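PDB 4R1H: Lmo0741 protein from Listeria monocytogenes, which probably binds DNA as a winged helix-turn-helix transcriptional regulator of the GntR family. Local coordinates for residues A[16-21]-A[87-92]. Numbering follows the deposited sequence. Where two conformers were deposited one is given.
Sequences IVHYIH and NDIAKQ
Ile89 reaches across to His21 and His18 and is the one residue of 87-92 that touches 16-21. From CB its side chain splits into two branches, and each meets a different histidine. The short branch ends at once in CG2, which lies 4.0 Å from His18 CE1. This methyl sits at the edge of the His18 imidazole, near the ring plane. The longer branch runs through CG1 to CD1. CG1 is anti to the carbonyl carbon (chi1 -66°), and CD1 is anti to CA (chi2 166°). That carries the branch to His21, where Ile89 CD1 lies 3.7 Å from His21 CB and 3.8 Å from His21 ND1. It approaches the His21 ring obliquely. Contact between the segments is thus purely van der Waals, and the closest CA atoms, those of His21 and Ile89, are 8.8 Å apart.

Helix 12-25 is the first helix of the GntR-type winged helix-turn-helix domain, whose wing is the hairpin of strands 65-68 and 72-75. Helix 79-103 follows that hairpin and returns past helix 12-25. Val17 packs on helix 49-61 and Ile20 on both 38-45 and 49-61, while His18 and His21 meet the returning helix. His21 also touches Leu59, and an acetate ion, probably from the crystallisation liquor, lies near its side chain. Val17 O lies 3.3 Å above the plane of the His21 ring, on one face and offset toward the rim. His18 has CG anti to its backbone N (chi1 -174°), which brings its ring nearer to Ile89 than its CB direction alone suggests. Ile89 also packs on Leu104 of the second subunit.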
loop_
_atom_site.group_PDB
_atom_site.type_symbol
_atom_site.label_atom_id
_atom_site.label_comp_id
_atom_site.label_asym_id
_atom_site.label_seq_id
_atom_site.Cartn_x
_atom_site.Cartn_y
_atom_site.Cartn_z
ATOM N N ILE A 16 -4.975 14.697 -2.436
ATOM C CA ILE A 16 -6.207 15.437 -2.393
ATOM C C ILE A 16 -7.169 14.845 -3.405
ATOM O O ILE A 16 -8.371 14.755 -3.120
ATOM C CB ILE A 16 -6.034 16.948 -2.667
ATOM C CG1 ILE A 16 -5.001 17.620 -1.720
ATOM C CG2 ILE A 16 -7.385 17.676 -2.577
ATOM C CD1 ILE A 16 -5.483 17.952 -0.324
ATOM N N VAL A 17 -6.684 14.510 -4.608
ATOM C CA VAL A 17 -7.555 13.821 -5.545
ATOM C C VAL A 17 -8.151 12.566 -4.873
ATOM O O VAL A 17 -9.361 12.313 -4.985
ATOM C CB VAL A 17 -6.825 13.480 -6.820
ATOM C CG1 VAL A 17 -7.635 12.593 -7.714
ATOM C CG2 VAL A 17 -6.522 14.793 -7.558
ATOM N N HIS A 18 -7.314 11.813 -4.169
ATOM C CA HIS A 18 -7.818 10.540 -3.550
ATOM C C HIS A 18 -8.814 10.802 -2.454
ATOM O O HIS A 18 -9.813 10.082 -2.372
ATOM C CB HIS A 18 -6.684 9.682 -2.967
ATOM C CG HIS A 18 -7.169 8.354 -2.489
ATOM N ND1 HIS A 18 -7.585 7.380 -3.367
ATOM C CD2 HIS A 18 -7.325 7.842 -1.244
ATOM C CE1 HIS A 18 -7.959 6.306 -2.681
ATOM N NE2 HIS A 18 -7.798 6.563 -1.394
ATOM N N TYR A 19 -8.596 11.833 -1.651
ATOM C CA TYR A 19 -9.511 12.250 -0.625
ATOM C C TYR A 19 -10.878 12.587 -1.200
ATOM O O TYR A 19 -11.884 12.107 -0.715
ATOM C CB TYR A 19 -8.950 13.464 0.104
ATOM C CG TYR A 19 -9.922 14.137 1.027
ATOM C CD1 TYR A 19 -10.051 13.722 2.366
ATOM C CD2 TYR A 19 -10.719 15.192 0.585
ATOM C CE1 TYR A 19 -10.948 14.339 3.203
ATOM C CE2 TYR A 19 -11.637 15.807 1.418
ATOM C CZ TYR A 19 -11.742 15.374 2.732
ATOM O OH TYR A 19 -12.648 16.020 3.563
ATOM N N ILE A 20 -10.900 13.363 -2.281
ATOM C CA ILE A 20 -12.161 13.707 -2.969
ATOM C C ILE A 20 -12.812 12.472 -3.557
ATOM O O ILE A 20 -14.024 12.298 -3.434
ATOM C CB ILE A 20 -11.930 14.776 -4.051
ATOM C CG1 ILE A 20 -11.546 16.077 -3.330
ATOM C CG2 ILE A 20 -13.127 14.901 -4.965
ATOM C CD1 ILE A 20 -10.797 17.072 -4.177
ATOM N N HIS A 21 -12.018 11.615 -4.221
ATOM C CA HIS A 21 -12.527 10.393 -4.772
ATOM C C HIS A 21 -13.226 9.616 -3.675
ATOM O O HIS A 21 -14.311 9.015 -3.899
ATOM C CB HIS A 21 -11.419 9.492 -5.330
ATOM C CG HIS A 21 -10.887 9.919 -6.653
ATOM N ND1 HIS A 21 -9.751 9.360 -7.195
ATOM C CD2 HIS A 21 -11.349 10.807 -7.569
ATOM C CE1 HIS A 21 -9.536 9.867 -8.404
ATOM N NE2 HIS A 21 -10.482 10.769 -8.635
ATOM N N ASN A 87 -14.648 1.376 -9.289
ATOM C CA ASN A 87 -14.086 0.128 -9.890
ATOM C C ASN A 87 -12.593 0.305 -10.106
ATOM O O ASN A 87 -11.767 -0.557 -9.750
ATOM C CB ASN A 87 -14.788 -0.276 -11.218
ATOM C CG ASN A 87 -14.440 -1.713 -11.709
ATOM O OD1 ASN A 87 -13.361 -1.951 -12.283
ATOM N ND2 ASN A 87 -15.372 -2.658 -11.535
ATOM N N ASP A 88 -12.210 1.408 -10.696
ATOM C CA ASP A 88 -10.801 1.712 -10.927
ATOM C C ASP A 88 -9.958 1.722 -9.622
ATOM O O ASP A 88 -8.852 1.119 -9.631
ATOM C CB ASP A 88 -10.601 3.065 -11.671
ATOM C CG ASP A 88 -11.075 3.029 -13.119
ATOM O OD1 ASP A 88 -11.375 1.958 -13.714
ATOM O OD2 ASP A 88 -11.209 4.166 -13.665
ATOM N N ILE A 89 -10.467 2.343 -8.554
ATOM C CA ILE A 89 -9.731 2.462 -7.347
ATOM C C ILE A 89 -9.634 1.107 -6.641
ATOM O O ILE A 89 -8.504 0.709 -6.205
ATOM C CB ILE A 89 -10.295 3.495 -6.421
ATOM C CG1 ILE A 89 -10.178 4.960 -7.026
ATOM C CG2 ILE A 89 -9.541 3.542 -5.120
ATOM C CD1 ILE A 89 -11.040 5.924 -6.242
ATOM N N ALA A 90 -10.750 0.433 -6.577
ATOM C CA ALA A 90 -10.814 -0.904 -5.924
ATOM C C ALA A 90 -9.924 -1.894 -6.695
ATOM O O ALA A 90 -9.222 -2.726 -6.077
ATOM C CB ALA A 90 -12.213 -1.431 -5.854
ATOM N N LYS A 91 -9.966 -1.861 -8.019
ATOM C CA LYS A 91 -9.123 -2.767 -8.817
ATOM C C LYS A 91 -7.661 -2.603 -8.520
ATOM O O LYS A 91 -6.913 -3.612 -8.316
ATOM C CB LYS A 91 -9.399 -2.571 -10.309
ATOM C CG LYS A 91 -8.630 -3.525 -11.186
ATOM C CD LYS A 91 -8.992 -3.193 -12.646
ATOM C CE LYS A 91 -8.403 -4.200 -13.601
ATOM N NZ LYS A 91 -7.340 -3.546 -14.428
ATOM N N GLN A 92 -7.194 -1.349 -8.459
ATOM C CA GLN A 92 -5.812 -1.091 -8.178
ATOM C C GLN A 92 -5.401 -1.525 -6.761
ATOM O O GLN A 92 -4.323 -2.121 -6.568
ATOM C CB GLN A 92 -5.457 0.361 -8.409
ATOM C CG GLN A 92 -3.956 0.612 -8.303
ATOM C CD GLN A 92 -3.164 0.038 -9.459
ATOM O OE1 GLN A 92 -3.199 0.562 -10.582
ATOM N NE2 GLN A 92 -2.395 -1.020 -9.187
#